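Local coordinates for DPSA (Streptomyces coelicolor, PDB 4CY9), which probably oxidises iron and stores it as ferric iron inside a twelve-subunit ferritin-like shell of the Dps family, and may also bind DNA, at residues L26-L31 / D70-I75; D62-M67 / R146-F151; A125-A130 / L140-L145. All blocks are in the same frame, centred on the assembly; numbering follows the deposited sequence. Where two conformers were deposited one is given.

Contact 1 of 3, residues L26-L31 / D70-I75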
loop_
_atom_site.group_PDB
_atom_site.type_symbol
_atom_site.label_atom_id
_atom_site.label_comp_id
_atom_site.label_asym_id
_atom_site.label_seq_id
_atom_site.Cartn_x
_atom_site.Cartn_y
_atom_site.Cartn_z
ATOM N N LEU A 26 -18.193 -0.518 33.889
ATOM C CA LEU A 26 -17.071 0.128 34.635
ATOM C C LEU A 26 -15.734 -0.111 33.918
ATOM O O LEU A 26 -14.890 0.822 33.959
ATOM C CB LEU A 26 -17.041 -0.507 36.079
ATOM C CG LEU A 26 -15.980 0.193 36.976
ATOM C CD1 LEU A 26 -16.376 1.671 37.179
ATOM C CD2 LEU A 26 -16.040 -0.638 38.322
ATOM N N ARG A 27 -15.543 -1.279 33.286
ATOM C CA ARG A 27 -14.291 -1.455 32.598
ATOM C C ARG A 27 -14.252 -0.427 31.415
ATOM O O ARG A 27 -13.138 0.053 31.106
ATOM C CB ARG A 27 -14.193 -2.825 31.965
ATOM C CG ARG A 27 -13.990 -3.938 33.053
ATOM C CD ARG A 27 -12.763 -3.728 33.916
ATOM N NE ARG A 27 -13.090 -2.954 35.125
ATOM C CZ ARG A 27 -12.280 -2.045 35.693
ATOM N NH1 ARG A 27 -11.095 -1.623 35.122
ATOM N NH2 ARG A 27 -12.570 -1.598 36.950
ATOM N N LEU A 28 -15.388 -0.154 30.783
ATOM C CA LEU A 28 -15.391 0.878 29.692
ATOM C C LEU A 28 -15.058 2.265 30.255
ATOM O O LEU A 28 -14.205 2.982 29.668
ATOM C CB LEU A 28 -16.755 0.875 29.002
ATOM C CG LEU A 28 -16.944 1.966 27.939
ATOM C CD1 LEU A 28 -15.875 1.765 26.789
ATOM C CD2 LEU A 28 -18.338 1.720 27.304
ATOM N N HIS A 29 -15.594 2.669 31.435
ATOM C CA HIS A 29 -15.099 3.956 31.969
ATOM C C HIS A 29 -13.610 3.956 32.210
ATOM O O HIS A 29 -12.956 4.927 31.980
ATOM C CB HIS A 29 -15.815 4.182 33.376
ATOM C CG HIS A 29 -17.289 4.450 33.227
ATOM N ND1 HIS A 29 -17.828 5.184 32.198
ATOM C CD2 HIS A 29 -18.342 4.078 34.064
ATOM C CE1 HIS A 29 -19.197 5.240 32.394
ATOM N NE2 HIS A 29 -19.490 4.561 33.499
ATOM N N ALA A 30 -13.094 2.825 32.729
ATOM C CA ALA A 30 -11.625 2.773 32.932
ATOM C C ALA A 30 -10.822 2.906 31.635
ATOM O O ALA A 30 -9.769 3.579 31.664
ATOM C CB ALA A 30 -11.158 1.546 33.759
ATOM N N LEU A 31 -11.277 2.244 30.580
ATOM C CA LEU A 31 -10.507 2.308 29.324
ATOM C C LEU A 31 -10.664 3.722 28.731
ATOM O O LEU A 31 -9.668 4.244 28.201
ATOM C CB LEU A 31 -11.076 1.264 28.330
ATOM C CG LEU A 31 -10.671 -0.174 28.804
ATOM C CD1 LEU A 31 -11.549 -1.122 27.879
ATOM C CD2 LEU A 31 -9.159 -0.479 28.520
ATOM N N ASP A 70 -14.319 -2.227 21.609
ATOM C CA ASP A 70 -14.770 -3.627 21.577
ATOM C C ASP A 70 -15.562 -3.963 22.892
ATOM O O ASP A 70 -16.541 -4.737 22.851
ATOM C CB ASP A 70 -13.553 -4.596 21.548
ATOM C CG ASP A 70 -12.873 -4.607 20.163
ATOM O OD1 ASP A 70 -13.564 -4.240 19.155
ATOM O OD2 ASP A 70 -11.715 -4.962 20.057
ATOM N N VAL A 71 -15.124 -3.344 24.035
ATOM C CA VAL A 71 -15.996 -3.547 25.275
ATOM C C VAL A 71 -17.341 -2.926 25.081
ATOM O O VAL A 71 -18.387 -3.512 25.445
ATOM C CB VAL A 71 -15.258 -2.959 26.511
ATOM C CG1 VAL A 71 -16.209 -2.884 27.747
ATOM C CG2 VAL A 71 -13.985 -3.819 26.837
ATOM N N ALA A 72 -17.389 -1.691 24.530
ATOM C CA ALA A 72 -18.707 -1.041 24.322
ATOM C C ALA A 72 -19.642 -1.868 23.434
ATOM O O ALA A 72 -20.831 -1.960 23.744
ATOM C CB ALA A 72 -18.482 0.376 23.657
ATOM N N GLU A 73 -19.119 -2.379 22.311
ATOM C CA GLU A 73 -19.999 -3.114 21.397
ATOM C C GLU A 73 -20.391 -4.477 22.039
ATOM O O GLU A 73 -21.438 -4.999 21.711
ATOM C CB GLU A 73 -19.296 -3.350 20.048
ATOM C CG GLU A 73 -19.294 -1.895 19.428
ATOM C CD GLU A 73 -18.904 -1.917 17.904
ATOM O OE1 GLU A 73 -18.244 -2.922 17.530
ATOM O OE2 GLU A 73 -19.027 -0.867 17.297
ATOM N N ARG A 74 -19.551 -4.955 22.972
ATOM C CA ARG A 74 -19.952 -6.242 23.631
ATOM C C ARG A 74 -21.072 -5.934 24.637
ATOM O O ARG A 74 -22.062 -6.706 24.753
ATOM C CB ARG A 74 -18.724 -6.810 24.402
ATOM C CG ARG A 74 -19.099 -8.190 25.034
ATOM C CD ARG A 74 -19.429 -9.173 23.842
ATOM N NE ARG A 74 -19.698 -10.542 24.418
ATOM C CZ ARG A 74 -20.169 -11.531 23.631
ATOM N NH1 ARG A 74 -20.414 -11.277 22.326
ATOM N NH2 ARG A 74 -20.449 -12.719 24.205
ATOM N N ILE A 75 -20.986 -4.795 25.299
ATOM C CA ILE A 75 -22.151 -4.347 26.145
ATOM C C ILE A 75 -23.415 -4.275 25.312
ATOM O O ILE A 75 -24.497 -4.757 25.709
ATOM C CB ILE A 75 -21.869 -2.956 26.723
ATOM C CG1 ILE A 75 -20.820 -3.091 27.912
ATOM C CG2 ILE A 75 -23.188 -2.383 27.326
ATOM C CD1 ILE A 75 -20.193 -1.717 28.366
#
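L28 lies against the side of V71 and reaches past it to A72 and I75, meeting V71 with its CB and both A72 and I75 with one methyl, CD2. Its CB rests 4.0 Å from V71 CG1. Farther out, its CD2 methyl has A72 CB at 3.9 Å and I75 CD1 at 4.0 Å, so one leucine branch is shared between two successive turns of the opposing helix. The first torsion accounts for this reach: L28 CG stands opposite the backbone N (chi1 175°), which carries the branch point outward from its own helix. The two branched chains L28 and I75 meet at a slant, one terminal methyl against the other.

V71 divides its methyls between two partners. With chi1 at 169°, CG1 is directed at the base of L28 while CG2 turns to the neighbouring turn, where L31 CD1 approaches to 3.8 Å. The closest approach of each touching pair is thus carbon to carbon; no hydrogen bond links the segments, and the main-chain groups are engaged in their own helices, for example I75 N with V71 O. The CA atoms of L28 and V71 are the nearest pair, 6.3 Å apart, and the axes approach to 9.5 Å at 157°, values that describe closely packed, nearly antiparallel helices.

All five touching residues are buried. The contact joins helices 14-44 and 50-77, the first two long helices of the ferritin-like four-helix bundle. A82, in the loop after helix 50-77, packs on L28 and A72, as does W43 of a neighbouring subunit. V71 also touches Q144 of helix 135-158, so the contact has bundle interior at V71 and a subunit interface at L28 and A72.

Contact 2 of 3, residues D62-M67 / R146-F151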
loop_
_atom_site.group_PDB
_atom_site.type_symbol
_atom_site.label_atom_id
_atom_site.label_comp_id
_atom_site.label_asym_id
_atom_site.label_seq_id
_atom_site.Cartn_x
_atom_site.Cartn_y
_atom_site.Cartn_z
ATOM N N ASP A 62 -3.967 4.380 20.636
ATOM C CA ASP A 62 -4.797 3.766 19.597
ATOM C C ASP A 62 -5.309 2.388 20.024
ATOM O O ASP A 62 -6.475 2.080 19.791
ATOM C CB ASP A 62 -3.970 3.512 18.276
ATOM C CG ASP A 62 -3.493 4.846 17.609
ATOM O OD1 ASP A 62 -4.079 5.899 17.882
ATOM O OD2 ASP A 62 -2.473 4.729 16.841
ATOM N N GLN A 63 -4.444 1.612 20.669
ATOM C CA GLN A 63 -4.809 0.256 21.116
ATOM C C GLN A 63 -5.905 0.333 22.204
ATOM O O GLN A 63 -6.898 -0.493 22.221
ATOM C CB GLN A 63 -3.564 -0.503 21.683
ATOM C CG GLN A 63 -4.014 -1.918 22.029
ATOM C CD GLN A 63 -3.152 -3.208 21.675
ATOM O OE1 GLN A 63 -1.960 -3.223 21.293
ATOM N NE2 GLN A 63 -3.823 -4.320 21.855
ATOM N N VAL A 64 -5.751 1.278 23.131
ATOM C CA VAL A 64 -6.765 1.412 24.210
ATOM C C VAL A 64 -8.105 1.931 23.677
ATOM O O VAL A 64 -9.184 1.484 24.127
ATOM C CB VAL A 64 -6.205 2.346 25.356
ATOM C CG1 VAL A 64 -7.288 2.642 26.446
ATOM C CG2 VAL A 64 -4.978 1.623 26.043
ATOM N N ARG A 65 -8.054 2.847 22.712
ATOM C CA ARG A 65 -9.354 3.255 22.101
ATOM C C ARG A 65 -10.023 2.031 21.409
ATOM O O ARG A 65 -11.281 1.921 21.483
ATOM C CB ARG A 65 -9.127 4.380 21.004
ATOM C CG ARG A 65 -8.798 5.712 21.749
ATOM C CD ARG A 65 -8.177 6.697 20.668
ATOM N NE ARG A 65 -8.055 8.046 21.305
ATOM C CZ ARG A 65 -7.507 9.105 20.634
ATOM N NH1 ARG A 65 -6.940 8.890 19.401
ATOM N NH2 ARG A 65 -7.542 10.261 21.231
ATOM N N ASP A 66 -9.251 1.163 20.769
ATOM C CA ASP A 66 -9.803 -0.032 20.144
ATOM C C ASP A 66 -10.425 -0.957 21.242
ATOM O O ASP A 66 -11.503 -1.552 21.046
ATOM C CB ASP A 66 -8.733 -0.838 19.370
ATOM C CG ASP A 66 -8.336 -0.208 18.000
ATOM O OD1 ASP A 66 -9.052 0.645 17.544
ATOM O OD2 ASP A 66 -7.292 -0.679 17.442
ATOM N N MET A 67 -9.695 -1.137 22.354
ATOM C CA MET A 67 -10.229 -1.965 23.496
ATOM C C MET A 67 -11.577 -1.364 23.973
ATOM O O MET A 67 -12.531 -2.156 24.150
ATOM C CB MET A 67 -9.239 -1.897 24.724
ATOM C CG MET A 67 -7.936 -2.697 24.342
ATOM S SD MET A 67 -6.978 -2.519 25.910
ATOM C CE MET A 67 -5.396 -2.984 25.190
ATOM N N ARG A 146 -3.745 -8.729 28.825
ATOM C CA ARG A 146 -2.287 -8.991 28.543
ATOM C C ARG A 146 -1.671 -7.812 27.807
ATOM O O ARG A 146 -0.568 -7.359 28.155
ATOM C CB ARG A 146 -2.133 -10.259 27.678
ATOM C CG ARG A 146 -0.586 -10.559 27.499
ATOM C CD ARG A 146 -0.347 -12.013 26.890
ATOM N NE ARG A 146 -0.848 -12.028 25.483
ATOM C CZ ARG A 146 -1.986 -12.621 25.102
ATOM N NH1 ARG A 146 -2.808 -13.270 25.964
ATOM N NH2 ARG A 146 -2.388 -12.540 23.785
ATOM N N ASP A 147 -2.401 -7.258 26.840
ATOM C CA ASP A 147 -1.855 -6.082 26.134
ATOM C C ASP A 147 -1.620 -4.898 27.097
ATOM O O ASP A 147 -0.581 -4.204 26.974
ATOM C CB ASP A 147 -2.832 -5.633 25.006
ATOM C CG ASP A 147 -2.739 -6.579 23.757
ATOM O OD1 ASP A 147 -1.816 -7.393 23.636
ATOM O OD2 ASP A 147 -3.622 -6.443 22.907
ATOM N N LEU A 148 -2.547 -4.685 28.032
ATOM C CA LEU A 148 -2.366 -3.563 28.986
ATOM C C LEU A 148 -1.162 -3.871 29.868
ATOM O O LEU A 148 -0.348 -2.927 30.143
ATOM C CB LEU A 148 -3.608 -3.428 29.920
ATOM C CG LEU A 148 -4.845 -2.941 29.056
ATOM C CD1 LEU A 148 -6.195 -3.181 29.830
ATOM C CD2 LEU A 148 -4.730 -1.405 28.751
ATOM N N GLU A 149 -1.011 -5.131 30.342
ATOM C CA GLU A 149 0.169 -5.440 31.171
ATOM C C GLU A 149 1.458 -5.271 30.373
ATOM O O GLU A 149 2.496 -4.878 30.956
ATOM C CB GLU A 149 0.089 -6.912 31.620
ATOM C CG GLU A 149 -0.993 -7.070 32.666
ATOM C CD GLU A 149 -1.195 -8.554 33.028
ATOM O OE1 GLU A 149 -0.827 -9.476 32.237
ATOM O OE2 GLU A 149 -1.896 -8.792 34.083
ATOM N N GLN A 150 1.452 -5.555 29.052
ATOM C CA GLN A 150 2.694 -5.413 28.310
ATOM C C GLN A 150 3.033 -3.924 28.126
ATOM O O GLN A 150 4.215 -3.528 28.119
ATOM C CB GLN A 150 2.651 -6.099 26.897
ATOM C CG GLN A 150 2.531 -7.698 27.107
ATOM C CD GLN A 150 3.761 -8.270 27.842
ATOM O OE1 GLN A 150 5.016 -7.903 27.517
ATOM N NE2 GLN A 150 3.497 -8.992 28.832
ATOM N N PHE A 151 1.981 -3.108 27.977
ATOM C CA PHE A 151 2.359 -1.665 27.847
ATOM C C PHE A 151 2.795 -1.145 29.238
ATOM O O PHE A 151 3.762 -0.321 29.314
ATOM C CB PHE A 151 1.158 -0.780 27.452
ATOM C CG PHE A 151 1.638 0.670 27.241
ATOM C CD1 PHE A 151 2.422 1.042 26.149
ATOM C CD2 PHE A 151 1.376 1.601 28.214
ATOM C CE1 PHE A 151 2.859 2.245 26.000
ATOM C CE2 PHE A 151 1.703 2.964 27.960
ATOM C CZ PHE A 151 2.503 3.250 26.835
HETATM O O HOH W 1 -0.067 -5.350 21.587
#
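M67 holds its CG beside the backbone N (chi1 -70°) and is extended beyond it, a shape that sends SD and CE across to D147 and L148. L148 also carries its CG beside its own N, and the two side chains run past each other in opposite directions. M67 SD comes to 3.8 Å from L148 CD2, and the CE methyl lies 3.9 Å from L148 CG. The same methyl also touches the base of the neighbouring acid, with M67 CE 3.7 Å from D147 CB. V64 adds a lighter touch at about a right angle, its CG2 4.1 Å from L148 CD2. The axes stay 11.3 Å apart, so much of the gap between the antiparallel helices 50-77 and 135-158 is spanned by the long side chains of Q63, M67 and L148.

At the more open margin, in the given one of its two deposited conformers, Q63 NE2 is modelled 2.4 Å from D147 OD2, a very short hydrogen bond with an N-H...O angle of only 116°, doubtful in its details. The amide and carboxylate planes are turned 72° apart. A water donates to Q63 OE1 and, more weakly, to D147 OD1, a link that depends on the same conformer.

Inside, L148 is backed by Y116, V119 and M123 of helix 105-133 and by L34 of helix 14-44, so its contact with M67 belongs to the core of the four-helix bundle. The chemistry is therefore graded: thioether and methyl packing on the buried side, and an amide-carboxylate pairing with water at the margin, whose details stay doubtful, the two conformers of Q63 being consistent with a mobile amide.

Contact 3 of 3, residues A125-A130 / L140-L145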
loop_
_atom_site.group_PDB
_atom_site.type_symbol
_atom_site.label_atom_id
_atom_site.label_comp_id
_atom_site.label_asym_id
_atom_site.label_seq_id
_atom_site.Cartn_x
_atom_site.Cartn_y
_atom_site.Cartn_z
ATOM N N ALA A 125 -10.078 -8.633 37.736
ATOM C CA ALA A 125 -11.314 -8.900 38.501
ATOM C C ALA A 125 -12.467 -9.122 37.516
ATOM O O ALA A 125 -13.307 -10.054 37.685
ATOM C CB ALA A 125 -11.687 -7.775 39.480
ATOM N N ALA A 126 -12.538 -8.301 36.473
ATOM C CA ALA A 126 -13.601 -8.454 35.477
ATOM C C ALA A 126 -13.443 -9.781 34.716
ATOM O O ALA A 126 -14.491 -10.395 34.342
ATOM C CB ALA A 126 -13.569 -7.214 34.434
ATOM N N VAL A 127 -12.207 -10.249 34.399
ATOM C CA VAL A 127 -12.005 -11.568 33.733
ATOM C C VAL A 127 -12.634 -12.673 34.612
ATOM O O VAL A 127 -13.334 -13.592 34.110
ATOM C CB VAL A 127 -10.515 -11.860 33.584
ATOM C CG1 VAL A 127 -10.252 -13.314 33.234
ATOM C CG2 VAL A 127 -9.974 -10.890 32.425
ATOM N N GLU A 128 -12.353 -12.550 35.908
ATOM C CA GLU A 128 -12.830 -13.652 36.791
ATOM C C GLU A 128 -14.376 -13.623 36.839
ATOM O O GLU A 128 -15.010 -14.686 36.695
ATOM C CB GLU A 128 -12.218 -13.338 38.214
ATOM C CG GLU A 128 -13.102 -13.899 39.339
ATOM C CD GLU A 128 -12.600 -15.239 39.753
ATOM O OE1 GLU A 128 -11.776 -15.792 38.960
ATOM O OE2 GLU A 128 -13.012 -15.750 40.854
ATOM N N GLU A 129 -15.006 -12.450 36.910
ATOM C CA GLU A 129 -16.503 -12.396 36.852
ATOM C C GLU A 129 -17.029 -12.836 35.520
ATOM O O GLU A 129 -18.078 -13.542 35.439
ATOM C CB GLU A 129 -17.053 -10.962 37.126
ATOM C CG GLU A 129 -16.683 -10.452 38.504
ATOM C CD GLU A 129 -17.099 -11.488 39.604
ATOM O OE1 GLU A 129 -18.209 -12.142 39.465
ATOM O OE2 GLU A 129 -16.283 -11.720 40.564
ATOM N N ALA A 130 -16.439 -12.368 34.403
ATOM C CA ALA A 130 -16.927 -12.815 33.132
ATOM C C ALA A 130 -16.763 -14.314 32.891
ATOM O O ALA A 130 -17.577 -14.898 32.207
ATOM C CB ALA A 130 -16.099 -12.057 31.985
ATOM N N LEU A 140 -12.376 -12.049 25.451
ATOM C CA LEU A 140 -12.054 -10.683 24.950
ATOM C C LEU A 140 -11.254 -9.973 26.059
ATOM O O LEU A 140 -10.170 -9.335 25.770
ATOM C CB LEU A 140 -13.393 -9.943 24.791
ATOM C CG LEU A 140 -13.234 -8.412 24.511
ATOM C CD1 LEU A 140 -12.528 -8.227 23.120
ATOM C CD2 LEU A 140 -14.649 -7.760 24.477
ATOM N N LEU A 141 -11.736 -10.067 27.323
ATOM C CA LEU A 141 -11.056 -9.311 28.357
ATOM C C LEU A 141 -9.632 -9.855 28.638
ATOM O O LEU A 141 -8.726 -9.068 28.997
ATOM C CB LEU A 141 -11.883 -9.374 29.705
ATOM C CG LEU A 141 -13.235 -8.636 29.592
ATOM C CD1 LEU A 141 -14.021 -8.976 30.890
ATOM C CD2 LEU A 141 -13.032 -7.113 29.442
ATOM N N ILE A 142 -9.443 -11.169 28.553
ATOM C CA ILE A 142 -8.057 -11.688 28.821
ATOM C C ILE A 142 -7.008 -11.169 27.805
ATOM O O ILE A 142 -5.905 -10.835 28.241
ATOM C CB ILE A 142 -8.082 -13.246 28.793
ATOM C CG1 ILE A 142 -8.814 -13.654 30.041
ATOM C CG2 ILE A 142 -6.615 -13.748 28.851
ATOM C CD1 ILE A 142 -9.119 -15.225 29.970
ATOM N N GLY A 143 -7.342 -11.144 26.517
ATOM C CA GLY A 143 -6.394 -10.578 25.532
ATOM C C GLY A 143 -6.097 -9.068 25.810
ATOM O O GLY A 143 -4.917 -8.649 25.685
ATOM N N GLN A 144 -7.113 -8.282 26.182
ATOM C CA GLN A 144 -6.930 -6.875 26.518
ATOM C C GLN A 144 -6.040 -6.737 27.735
ATOM O O GLN A 144 -5.111 -5.906 27.769
ATOM C CB GLN A 144 -8.288 -6.213 26.827
ATOM C CG GLN A 144 -9.159 -6.290 25.505
ATOM C CD GLN A 144 -10.423 -5.513 25.668
ATOM O OE1 GLN A 144 -10.869 -5.348 26.809
ATOM N NE2 GLN A 144 -11.100 -5.083 24.560
ATOM N N LEU A 145 -6.340 -7.581 28.760
ATOM C CA LEU A 145 -5.542 -7.572 30.023
ATOM C C LEU A 145 -4.068 -7.760 29.665
ATOM O O LEU A 145 -3.190 -7.035 30.172
ATOM C CB LEU A 145 -6.041 -8.765 30.905
ATOM C CG LEU A 145 -5.038 -9.029 32.129
ATOM C CD1 LEU A 145 -5.066 -7.847 33.118
ATOM C CD2 LEU A 145 -5.692 -10.272 32.805
#
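L141 meets helix 105-133 first, and with more than one of its atoms. Its CB presses on V127, 3.7 Å from CG2, as the two side chains pass in opposite directions. Its CG sits beside the backbone N (chi1 -67°), and CD1 extends over the small residues A126 and A130, which are one helical turn apart. L141 CD1 is 4.0 Å from A126 CB and 3.9 Å from A130 CB; in the same place it lies 3.8 Å from A126 O. The alanines thus form a shallow seat for one leucine methyl, and L24 of helix 14-44 also packs on this leucine.

I142, the next residue, meets V127 with its CG1 and CD1. The two side chains cross at about a right angle, with I142 CG1 3.5 Å from V127 CG1, a tight approach for two carbons. V127 can serve both residues because its chi1 of 166° turns CG1 to the isoleucine and CG2 to L141 CB, with CG2 also close to I142 CG1. Here the contact borders another chain, for D139 of a neighbouring subunit packs on I142.

One turn on, L145 closes the row with a looser touch, its CD2 4.3 Å from V127 CG2. A136 of that same neighbouring subunit lies against L145, as do V120 and R124 of its own chain.

The segment axes approach to 9.3 Å at 162°, bringing together the last two long helices of the bundle just beside the turn that joins them. No hydrogen bond crosses between the segments, and A126 O already accepts from A130 N. Cohesion must therefore come from close apolar fit, the small A126 and A130 being consistent with the close axes and V127 packing against L141, I142 and L145.

How the contacts relate
Together the three contacts tie all four long helices of one bundle. Contacts 1 and 2 share helix 50-77, contacts 2 and 3 share helix 135-158, and contact 3 adds helix 105-133 to the set. All are mainly buried, yet their chemistry differs: contacts 1 and 3 bring axes to within 10 Å and are held by apolar side chains, whereas contact 2, with axes 11.3 Å apart, combines thioether packing with a polar margin whose bond and water link are doubtful in detail. Their centres lie 11 to 13 Å apart and they touch directly. L31 of contact 1 packs on V64 and M67, while Q144 packs on V71 and gives a weak hydrogen bond to M67 O. Contacts 2 and 3 both border one neighbouring subunit.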